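PDB 6RY0: mannan endo-1,6-alpha-mannosidase from Chaetomium thermophilum, which probably cleaves alpha-1,6-mannosidic linkages as a family 76 glycoside hydrolase and is thought to help transfer GPI-anchored glycoproteins into the fungal cell wall. Local coordinates for residues V334-P339 / L402-A407. Residues are numbered along the deposited sequence; the frame is centred on the assembly and turned at random. Where two conformers were deposited one is given.
Sequences VTQIAP and LLIEYA
I404 O takes two bonds, one from the backbone N of A407 at 3.0 Å and one from a water 2.8 Å from I404 O. The same water accepts a longer bond from Q336 NE2, 3.3 Å away, and so links the last turn of helix 323-337 to the short 3-10 turn that includes I404. The amide nitrogen NE2 of Q336 also lies 3.3 Å from A407 O and makes a weak hydrogen bond to the carbonyl of E408. With CG anti to the carbonyl carbon (chi1 -59°) and the chain extended beyond it, Q336 reaches across to the turn. The side chain of I404 comes from the opposite direction, and its CD1 meets CD of Q336 at 3.5 Å, while CG1 lies beside CG and CD. An alanine in place of Q336 would probably leave the water without its link to the helix and I404 CD1 without its amide neighbour. T335 adds a looser touch, OG1 to I404 CG2 at 4.3 Å, its hydroxyl being bonded to the carbonyl of A332. Within the (alpha/alpha) barrel of family 76, the contact joins the C-terminal end of helix 323-337 to the loop after helix 389-401, and L346 of helix 342-358 packs against both T335 and I404.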
ATOM      1  N   VAL A 334       5.483   7.968  -8.140  1.00  6.83           N
ATOM      2  CA  VAL A 334       6.099   7.606  -9.400  1.00  7.00           C
ATOM      3  C   VAL A 334       6.507   8.859 -10.182  1.00  7.10           C
ATOM      4  O   VAL A 334       7.544   8.875 -10.826  1.00  7.76           O
ATOM      5  CB  VAL A 334       5.187   6.682 -10.209  1.00  7.06           C
ATOM      6  CG1 VAL A 334       5.636   6.533 -11.659  1.00  7.71           C
ATOM      7  CG2 VAL A 334       5.082   5.325  -9.524  1.00  7.39           C
ATOM      8  N   THR A 335       5.700   9.925 -10.131  1.00  7.47           N
ATOM      9  CA  THR A 335       6.046  11.133 -10.876  1.00  8.01           C
ATOM     10  C   THR A 335       7.301  11.811 -10.339  1.00  8.05           C
ATOM     11  O   THR A 335       7.923  12.599 -11.064  1.00  9.48           O
ATOM     12  CB  THR A 335       4.902  12.153 -10.929  1.00  8.01           C
ATOM     13  OG1 THR A 335       4.720  12.829  -9.679  1.00  8.56           O
ATOM     14  CG2 THR A 335       3.658  11.521 -11.424  1.00  8.66           C
ATOM     15  N   GLN A 336       7.658  11.562  -9.071  1.00  8.03           N
ATOM     16  CA  GLN A 336       8.860  12.142  -8.496  1.00  8.62           C
ATOM     17  C   GLN A 336      10.112  11.350  -8.854  1.00  9.81           C
ATOM     18  O   GLN A 336      11.143  11.921  -9.163  1.00 12.33           O
ATOM     19  CB  GLN A 336       8.747  12.205  -6.985  1.00  8.66           C
ATOM     20  CG  GLN A 336       7.606  13.001  -6.462  1.00  8.68           C
ATOM     21  CD  GLN A 336       7.585  12.985  -4.954  1.00  8.34           C
ATOM     22  OE1 GLN A 336       7.554  11.926  -4.359  1.00  9.23           O
ATOM     23  NE2 GLN A 336       7.675  14.158  -4.328  1.00  9.35           N
ATOM     24  N   ILE A 337       9.996  10.025  -8.805  1.00  9.60           N
ATOM     25  CA  ILE A 337      11.196   9.243  -9.032  0.60 10.88           C
ATOM     26  C   ILE A 337      11.354   8.739 -10.436  1.00 10.35           C
ATOM     27  O   ILE A 337      12.473   8.387 -10.823  1.00 10.97           O
ATOM     28  CB  ILE A 337      11.275   8.114  -8.108  0.60  9.99           C
ATOM     29  CG1 ILE A 337      10.043   7.250  -8.265  0.60  8.67           C
ATOM     30  CG2 ILE A 337      11.404   8.620  -6.693  0.60 11.00           C
ATOM     31  CD1 ILE A 337      10.096   5.954  -7.500  0.60  9.19           C
ATOM     32  N   ALA A 338      10.298   8.844 -11.251  1.00 10.56           N
ATOM     33  CA  ALA A 338      10.366   8.613 -12.689  1.00 10.02           C
ATOM     34  C   ALA A 338       9.735   9.837 -13.354  1.00 10.28           C
ATOM     35  O   ALA A 338       8.612   9.800 -13.839  1.00  9.94           O
ATOM     36  CB  ALA A 338       9.662   7.332 -13.091  1.00  9.91           C
ATOM     37  N   PRO A 339      10.438  10.965 -13.341  1.00 11.19           N
ATOM     38  CA  PRO A 339       9.799  12.222 -13.746  1.00 11.87           C
ATOM     39  C   PRO A 339       9.282  12.267 -15.174  1.00 11.16           C
ATOM     40  O   PRO A 339       8.427  13.101 -15.456  1.00 11.58           O
ATOM     41  CB  PRO A 339      10.878  13.272 -13.480  1.00 14.23           C
ATOM     42  CG  PRO A 339      12.113  12.513 -13.360  1.00 14.71           C
ATOM     43  CD  PRO A 339      11.796  11.171 -12.838  1.00 12.42           C
ATOM     44  N   LEU A 402      -2.665  15.393  -4.305  1.00  7.39           N
ATOM     45  CA  LEU A 402      -2.671  16.546  -5.195  1.00  8.22           C
ATOM     46  C   LEU A 402      -1.542  17.522  -4.874  1.00  8.79           C
ATOM     47  O   LEU A 402      -1.238  18.365  -5.699  1.00 10.43           O
ATOM     48  CB  LEU A 402      -4.007  17.296  -5.116  1.00  8.22           C
ATOM     49  CG  LEU A 402      -5.214  16.534  -5.652  1.00  8.53           C
ATOM     50  CD1 LEU A 402      -6.453  17.344  -5.383  1.00  9.48           C
ATOM     51  CD2 LEU A 402      -5.083  16.199  -7.146  1.00  9.60           C
ATOM     52  N   LEU A 403      -0.941  17.420  -3.692  1.00  8.43           N
ATOM     53  CA  LEU A 403       0.143  18.280  -3.301  1.00  9.01           C
ATOM     54  C   LEU A 403       1.521  17.733  -3.650  1.00  8.60           C
ATOM     55  O   LEU A 403       2.529  18.298  -3.232  1.00  9.28           O
ATOM     56  CB  LEU A 403       0.053  18.595  -1.805  1.00  9.65           C
ATOM     57  CG  LEU A 403      -1.261  19.273  -1.375  1.00 10.94           C
ATOM     58  CD1 LEU A 403      -1.408  19.211   0.153  1.00 13.36           C
ATOM     59  CD2 LEU A 403      -1.335  20.693  -1.892  1.00 12.69           C
ATOM     60  N   ILE A 404       1.592  16.658  -4.422  1.00  8.21           N
ATOM     61  CA  ILE A 404       2.874  16.013  -4.693  1.00  8.27           C
ATOM     62  C   ILE A 404       3.873  16.977  -5.342  1.00  9.42           C
ATOM     63  O   ILE A 404       5.048  16.863  -5.073  1.00 10.14           O
ATOM     64  CB  ILE A 404       2.677  14.722  -5.523  1.00  8.58           C
ATOM     65  CG1 ILE A 404       3.929  13.836  -5.503  1.00  8.84           C
ATOM     66  CG2 ILE A 404       2.255  15.004  -6.953  1.00 10.03           C
ATOM     67  CD1 ILE A 404       4.140  13.117  -4.201  1.00  9.26           C
ATOM     68  N   GLU A 405       3.424  17.922  -6.170  0.87  9.88           N
ATOM     69  CA  GLU A 405       4.348  18.836  -6.841  0.87 12.76           C
ATOM     70  C   GLU A 405       5.154  19.662  -5.850  0.87 12.63           C
ATOM     71  O   GLU A 405       6.215  20.167  -6.193  0.87 14.93           O
ATOM     72  CB  GLU A 405       3.581  19.758  -7.823  0.87 14.71           C
ATOM     73  CG  GLU A 405       2.431  20.648  -7.149  0.87 17.80           C
ATOM     74  CD  GLU A 405       1.726  21.633  -8.104  0.87 19.06           C
ATOM     75  OE1 GLU A 405       0.483  21.517  -8.290  0.87 19.40           O
ATOM     76  OE2 GLU A 405       2.410  22.543  -8.644  0.87 20.66           O
ATOM     77  N   TYR A 406       4.634  19.855  -4.647  1.00 11.64           N
ATOM     78  CA  TYR A 406       5.280  20.643  -3.617  1.00 12.41           C
ATOM     79  C   TYR A 406       6.113  19.820  -2.646  1.00 12.55           C
ATOM     80  O   TYR A 406       6.809  20.382  -1.800  1.00 14.32           O
ATOM     81  CB  TYR A 406       4.237  21.416  -2.800  1.00 13.14           C
ATOM     82  CG  TYR A 406       3.243  22.236  -3.611  1.00 14.63           C
ATOM     83  CD1 TYR A 406       3.601  23.402  -4.224  1.00 17.02           C
ATOM     84  CD2 TYR A 406       1.925  21.835  -3.715  1.00 15.16           C
ATOM     85  CE1 TYR A 406       2.657  24.141  -4.948  1.00 18.35           C
ATOM     86  CE2 TYR A 406       0.996  22.543  -4.404  1.00 17.20           C
ATOM     87  CZ  TYR A 406       1.354  23.698  -5.029  1.00 18.74           C
ATOM     88  OH  TYR A 406       0.430  24.429  -5.749  1.00 20.82           O
ATOM     89  N   ALA A 407       6.018  18.505  -2.715  1.00 11.19           N
ATOM     90  CA  ALA A 407       6.635  17.642  -1.739  1.00 11.40           C
ATOM     91  C   ALA A 407       8.057  17.283  -2.119  1.00 11.24           C
ATOM     92  O   ALA A 407       8.392  17.224  -3.282  1.00 12.72           O
ATOM     93  CB  ALA A 407       5.822  16.361  -1.614  1.00 11.95           C
TER
HETATM   94  O   HOH W   1       7.242  16.415  -6.675  1.00 23.51           O